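Local coordinates for protein formate dehydrogenase (PDB 1QP8) that probably reduces 2-oxoacids such as glyoxylate or hydroxypyruvate to the corresponding 2-hydroxyacids, using a nicotinamide cofactor, at residues P49-L61 and W271-Y285. Numbering follows the deposited sequence.
Sequences PRLKFIQVVTAGL and WRQMVMEAVRNLITY. With NDP (NADPH dihydro-nicotinamide-adenine-dinucleotide phosphate), chain C.
Phe53 and Tyr285 lay their rings face to face, centroids 4.2 Å apart, where the chain around strand 54-55 runs along helix 268-286. The planes are only 6° from parallel, and the side chains run in opposite senses, so that Tyr285 CG lies over the centre of the Phe53 ring. Phe53 CB also sits over the Tyr285 face, 4.0 Å from its centroid, as a CH-pi contact. Leu282 fills the edge of the Phe53 ring with CD1, while its CD2 rests on Gln55 CB; a branched aliphatic chain can serve both neighbours. Beside them, Ala278 has a side chain small enough to let the chain just past the strand come close, the CA atoms of Val57 and Ala278 being 5.7 Å apart. Val57 then puts CG1, anti to its backbone N, against Val275 CG2 at 3.7 Å and Trp271 CH2.

One buried polar link crosses this apolar surface. Asn281 ND2 donates to a lone pair of Gln55 OE1 at 2.7 Å, nearly straight at 169°. The bend in the Gln55 chain brings its amide here, and its NE2 bonds Val56 O from above the carbonyl plane, with a weak second bond to Gly77 O; Asn281 OD1 accepts from Arg292 N. With an alanine at Gln55, Asn281 ND2 would probably lose this acceptor, and a gap would be likely to open beside Ala278.

Packing slackens toward Lys52, whose chain leads off the helix to a salt bridge with Glu33. Helix 268-286 follows 255-257, an outermost strand of the Rossmann-type sheet, and returns to the substrate-binding domain, as in D-2-hydroxyacid dehydrogenases. Further on, Ala59 reaches the NADPH. Apolar contacts thus supply most of the interface, whereas the amide bond adds direction and is likely to favour one register.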
# COMPACT_ATOMS: atom_id res chain seq x y z
N PRO A 49 -33.05 -0.45 -34.15
CA PRO A 49 -34.18 0.47 -34.05
C PRO A 49 -34.94 0.32 -32.75
O PRO A 49 -35.34 1.31 -32.12
CB PRO A 49 -35.06 0.09 -35.23
CG PRO A 49 -34.13 -0.53 -36.18
CD PRO A 49 -33.24 -1.35 -35.31
N ARG A 50 -35.15 -0.94 -32.34
CA ARG A 50 -35.91 -1.23 -31.12
C ARG A 50 -35.08 -1.38 -29.86
O ARG A 50 -35.61 -1.78 -28.83
CB ARG A 50 -36.76 -2.48 -31.33
CG ARG A 50 -37.42 -2.53 -32.69
CD ARG A 50 -38.62 -3.45 -32.68
NE ARG A 50 -39.42 -3.27 -33.89
CZ ARG A 50 -38.99 -3.57 -35.11
NH1 ARG A 50 -37.76 -4.07 -35.27
NH2 ARG A 50 -39.78 -3.37 -36.16
N LEU A 51 -33.79 -1.07 -29.94
CA LEU A 51 -32.96 -1.17 -28.76
C LEU A 51 -33.57 -0.25 -27.72
O LEU A 51 -33.88 0.91 -28.01
CB LEU A 51 -31.53 -0.73 -29.07
CG LEU A 51 -30.50 -0.75 -27.93
CD1 LEU A 51 -30.32 -2.16 -27.37
CD2 LEU A 51 -29.18 -0.23 -28.47
N LYS A 52 -33.75 -0.77 -26.51
CA LYS A 52 -34.35 0.03 -25.45
C LYS A 52 -33.50 0.05 -24.18
O LYS A 52 -33.75 0.85 -23.27
CB LYS A 52 -35.74 -0.50 -25.14
CG LYS A 52 -36.56 -0.68 -26.40
CD LYS A 52 -37.97 -1.16 -26.11
CE LYS A 52 -38.79 -1.20 -27.38
NZ LYS A 52 -38.20 -2.12 -28.39
N PHE A 53 -32.49 -0.82 -24.11
CA PHE A 53 -31.61 -0.88 -22.95
C PHE A 53 -30.20 -1.28 -23.37
O PHE A 53 -30.04 -2.08 -24.27
CB PHE A 53 -32.14 -1.90 -21.93
CG PHE A 53 -31.30 -2.00 -20.67
CD1 PHE A 53 -31.25 -0.95 -19.76
CD2 PHE A 53 -30.57 -3.15 -20.38
CE1 PHE A 53 -30.51 -1.05 -18.58
CE2 PHE A 53 -29.83 -3.26 -19.21
CZ PHE A 53 -29.80 -2.21 -18.31
N ILE A 54 -29.19 -0.70 -22.73
CA ILE A 54 -27.81 -1.03 -23.05
C ILE A 54 -27.01 -1.19 -21.77
O ILE A 54 -26.73 -0.20 -21.07
CB ILE A 54 -27.13 0.06 -23.90
CG1 ILE A 54 -27.76 0.11 -25.30
CG2 ILE A 54 -25.65 -0.23 -24.03
CD1 ILE A 54 -27.17 1.18 -26.22
N GLN A 55 -26.64 -2.43 -21.45
CA GLN A 55 -25.85 -2.72 -20.26
C GLN A 55 -24.40 -2.75 -20.66
O GLN A 55 -24.00 -3.56 -21.51
CB GLN A 55 -26.21 -4.09 -19.68
CG GLN A 55 -25.35 -4.48 -18.48
CD GLN A 55 -25.55 -3.56 -17.29
OE1 GLN A 55 -26.66 -3.46 -16.75
NE2 GLN A 55 -24.48 -2.87 -16.87
N VAL A 56 -23.61 -1.88 -20.05
CA VAL A 56 -22.19 -1.81 -20.33
C VAL A 56 -21.43 -2.57 -19.25
O VAL A 56 -21.77 -2.50 -18.08
CB VAL A 56 -21.69 -0.35 -20.37
CG1 VAL A 56 -20.22 -0.32 -20.81
CG2 VAL A 56 -22.55 0.49 -21.31
N VAL A 57 -20.40 -3.30 -19.66
CA VAL A 57 -19.59 -4.09 -18.74
C VAL A 57 -18.62 -3.24 -17.92
O VAL A 57 -18.37 -3.51 -16.75
CB VAL A 57 -18.78 -5.14 -19.51
CG1 VAL A 57 -18.16 -6.14 -18.54
CG2 VAL A 57 -19.69 -5.85 -20.51
N THR A 58 -18.05 -2.21 -18.54
CA THR A 58 -17.09 -1.34 -17.85
C THR A 58 -17.76 -0.43 -16.81
O THR A 58 -18.97 -0.24 -16.80
CB THR A 58 -16.37 -0.45 -18.85
OG1 THR A 58 -17.32 0.39 -19.50
CG2 THR A 58 -15.66 -1.29 -19.90
N ALA A 59 -16.95 0.16 -15.94
CA ALA A 59 -17.50 1.03 -14.92
C ALA A 59 -17.82 2.42 -15.45
O ALA A 59 -18.72 3.09 -14.92
CB ALA A 59 -16.54 1.13 -13.76
N GLY A 60 -17.10 2.84 -16.49
CA GLY A 60 -17.32 4.16 -17.07
C GLY A 60 -18.18 4.12 -18.31
O GLY A 60 -18.44 3.04 -18.83
N LEU A 61 -18.61 5.29 -18.80
CA LEU A 61 -19.46 5.35 -19.99
C LEU A 61 -19.07 6.45 -20.97
O LEU A 61 -19.74 6.63 -22.00
CB LEU A 61 -20.91 5.59 -19.59
CG LEU A 61 -21.45 4.95 -18.32
CD1 LEU A 61 -22.89 5.37 -18.16
CD2 LEU A 61 -21.35 3.43 -18.39
N TRP A 271 -12.36 -9.48 -14.38
CA TRP A 271 -13.12 -9.32 -15.60
C TRP A 271 -14.37 -10.20 -15.57
O TRP A 271 -15.47 -9.72 -15.82
CB TRP A 271 -12.28 -9.69 -16.83
CG TRP A 271 -13.08 -9.74 -18.10
CD1 TRP A 271 -13.49 -10.86 -18.77
CD2 TRP A 271 -13.63 -8.62 -18.82
NE1 TRP A 271 -14.26 -10.51 -19.85
CE2 TRP A 271 -14.36 -9.14 -19.91
CE3 TRP A 271 -13.57 -7.23 -18.65
CZ2 TRP A 271 -15.03 -8.32 -20.82
CZ3 TRP A 271 -14.24 -6.42 -19.56
CH2 TRP A 271 -14.96 -6.97 -20.63
N ARG A 272 -14.18 -11.48 -15.26
CA ARG A 272 -15.31 -12.40 -15.20
C ARG A 272 -16.36 -11.86 -14.25
O ARG A 272 -17.56 -11.86 -14.56
CB ARG A 272 -14.86 -13.79 -14.73
CG ARG A 272 -14.16 -14.62 -15.80
CD ARG A 272 -13.90 -16.06 -15.33
N GLN A 273 -15.91 -11.39 -13.09
CA GLN A 273 -16.84 -10.87 -12.11
C GLN A 273 -17.62 -9.67 -12.66
O GLN A 273 -18.84 -9.59 -12.52
CB GLN A 273 -16.11 -10.45 -10.85
CG GLN A 273 -17.06 -10.11 -9.75
CD GLN A 273 -16.38 -9.38 -8.62
OE1 GLN A 273 -15.39 -9.86 -8.05
NE2 GLN A 273 -16.91 -8.21 -8.29
N MSE A 274 -16.91 -8.73 -13.29
CA MSE A 274 -17.57 -7.57 -13.87
C MSE A 274 -18.67 -8.07 -14.81
O MSE A 274 -19.79 -7.56 -14.81
CB MSE A 274 -16.57 -6.72 -14.64
CG MSE A 274 -15.65 -5.89 -13.75
SE MSE A 274 -14.26 -5.20 -14.69
CE MSE A 274 -15.05 -3.92 -15.73
N VAL A 275 -18.36 -9.08 -15.61
CA VAL A 275 -19.34 -9.62 -16.53
C VAL A 275 -20.50 -10.28 -15.81
O VAL A 275 -21.65 -10.09 -16.20
CB VAL A 275 -18.73 -10.61 -17.52
CG1 VAL A 275 -19.83 -11.29 -18.33
CG2 VAL A 275 -17.75 -9.86 -18.44
N MSE A 276 -20.23 -11.03 -14.74
CA MSE A 276 -21.34 -11.65 -14.05
C MSE A 276 -22.25 -10.60 -13.45
O MSE A 276 -23.48 -10.70 -13.53
CB MSE A 276 -20.85 -12.63 -12.99
CG MSE A 276 -20.52 -14.01 -13.59
SE MSE A 276 -21.78 -14.65 -14.77
CE MSE A 276 -23.32 -14.43 -13.82
N GLU A 277 -21.66 -9.56 -12.89
CA GLU A 277 -22.46 -8.50 -12.29
C GLU A 277 -23.27 -7.75 -13.34
O GLU A 277 -24.39 -7.32 -13.07
CB GLU A 277 -21.56 -7.54 -11.53
CG GLU A 277 -22.07 -7.28 -10.15
CD GLU A 277 -20.99 -6.75 -9.25
OE1 GLU A 277 -20.04 -7.52 -8.96
OE2 GLU A 277 -21.09 -5.57 -8.83
N ALA A 278 -22.70 -7.61 -14.53
CA ALA A 278 -23.40 -6.93 -15.61
C ALA A 278 -24.58 -7.80 -16.02
O ALA A 278 -25.68 -7.30 -16.28
CB ALA A 278 -22.47 -6.75 -16.79
N VAL A 279 -24.34 -9.11 -16.07
CA VAL A 279 -25.38 -10.04 -16.45
C VAL A 279 -26.47 -10.05 -15.40
O VAL A 279 -27.64 -10.26 -15.71
CB VAL A 279 -24.83 -11.46 -16.65
CG1 VAL A 279 -25.96 -12.43 -16.89
CG2 VAL A 279 -23.90 -11.50 -17.84
N ARG A 280 -26.10 -9.81 -14.15
CA ARG A 280 -27.12 -9.81 -13.10
C ARG A 280 -28.00 -8.57 -13.18
O ARG A 280 -29.20 -8.64 -12.95
CB ARG A 280 -26.50 -9.92 -11.71
CG ARG A 280 -25.71 -11.20 -11.56
CD ARG A 280 -25.51 -11.62 -10.11
NE ARG A 280 -24.40 -12.56 -10.00
CZ ARG A 280 -23.12 -12.20 -9.95
NH1 ARG A 280 -22.79 -10.91 -9.99
NH2 ARG A 280 -22.17 -13.13 -9.89
N ASN A 281 -27.41 -7.44 -13.55
CA ASN A 281 -28.16 -6.21 -13.63
C ASN A 281 -29.10 -6.21 -14.81
O ASN A 281 -30.21 -5.66 -14.77
CB ASN A 281 -27.20 -5.04 -13.75
CG ASN A 281 -27.86 -3.71 -13.45
OD1 ASN A 281 -28.47 -3.54 -12.40
ND2 ASN A 281 -27.76 -2.77 -14.39
N LEU A 282 -28.65 -6.85 -15.87
CA LEU A 282 -29.41 -6.93 -17.09
C LEU A 282 -30.65 -7.79 -16.86
O LEU A 282 -31.74 -7.49 -17.35
CB LEU A 282 -28.51 -7.52 -18.15
CG LEU A 282 -28.93 -7.67 -19.60
CD1 LEU A 282 -29.77 -6.50 -19.98
CD2 LEU A 282 -27.66 -7.77 -20.47
N ILE A 283 -30.48 -8.85 -16.08
CA ILE A 283 -31.57 -9.76 -15.79
C ILE A 283 -32.64 -9.10 -14.93
O ILE A 283 -33.84 -9.36 -15.13
CB ILE A 283 -31.05 -11.03 -15.10
CG1 ILE A 283 -30.19 -11.81 -16.08
CG2 ILE A 283 -32.20 -11.89 -14.63
CD1 ILE A 283 -29.47 -12.97 -15.47
N THR A 284 -32.23 -8.27 -13.97
CA THR A 284 -33.23 -7.60 -13.14
C THR A 284 -33.98 -6.62 -14.03
O THR A 284 -35.14 -6.32 -13.79
CB THR A 284 -32.64 -6.86 -11.93
OG1 THR A 284 -33.08 -5.49 -11.96
CG2 THR A 284 -31.12 -6.94 -11.91
N TYR A 285 -33.30 -6.11 -15.05
CA TYR A 285 -33.99 -5.23 -15.96
C TYR A 285 -34.99 -6.10 -16.70
O TYR A 285 -36.17 -5.76 -16.82
CB TYR A 285 -33.03 -4.64 -16.98
CG TYR A 285 -33.75 -4.13 -18.20
CD1 TYR A 285 -34.39 -2.88 -18.19
CD2 TYR A 285 -33.87 -4.92 -19.34
CE1 TYR A 285 -35.11 -2.44 -19.28
CE2 TYR A 285 -34.58 -4.49 -20.44
CZ TYR A 285 -35.21 -3.24 -20.40
OH TYR A 285 -35.92 -2.80 -21.48
PA NDP C . -19.27 5.44 -9.54
O1A NDP C . -19.61 5.89 -10.93
O2A NDP C . -18.78 4.18 -10.13
O5B NDP C . -18.62 6.95 -9.36
C5B NDP C . -19.59 7.88 -8.73
C4B NDP C . -18.85 8.79 -7.68
O4B NDP C . -18.08 9.91 -8.27
C3B NDP C . -19.84 9.56 -6.71
O3B NDP C . -19.14 9.98 -5.55
C2B NDP C . -20.28 10.65 -7.68
O2B NDP C . -21.06 11.73 -7.30
C1B NDP C . -18.98 11.05 -8.25
N9A NDP C . -19.12 11.80 -9.46
C8A NDP C . -19.58 11.45 -10.70
N7A NDP C . -19.52 12.47 -11.56
C5A NDP C . -18.98 13.49 -10.82
C6A NDP C . -18.67 14.86 -11.15
N6A NDP C . -18.90 15.32 -12.39
N1A NDP C . -18.14 15.66 -10.14
C2A NDP C . -17.94 15.11 -8.88
N3A NDP C . -18.21 13.87 -8.50
C4A NDP C . -18.72 13.11 -9.54
O3 NDP C . -17.90 5.19 -8.83
PN NDP C . -16.42 4.48 -8.98
O1N NDP C . -15.60 4.69 -7.76
O2N NDP C . -16.53 3.03 -9.32
O5D NDP C . -15.70 5.23 -10.28
C5D NDP C . -16.05 4.78 -11.61
C4D NDP C . -15.15 5.56 -12.58
O4D NDP C . -13.77 5.20 -12.33
C3D NDP C . -15.45 5.17 -14.03
O3D NDP C . -16.48 6.01 -14.52
C2D NDP C . -14.06 5.34 -14.69
O2D NDP C . -13.89 6.66 -15.24
C1D NDP C . -13.05 4.99 -13.57
N1N NDP C . -12.53 3.54 -13.66
C2N NDP C . -11.11 3.41 -13.84
C3N NDP C . -10.61 2.08 -13.92
C7N NDP C . -9.06 1.89 -14.12
O7N NDP C . -8.61 0.77 -14.00
N7N NDP C . -8.32 3.00 -14.40
C4N NDP C . -11.42 0.88 -13.84
C5N NDP C . -12.82 1.18 -13.66
C6N NDP C . -13.38 2.42 -13.57
P2B NDP C . -22.72 11.53 -7.60
O1X NDP C . -23.13 12.89 -7.10
O2X NDP C . -22.77 11.32 -9.07
O3X NDP C . -23.10 10.37 -6.80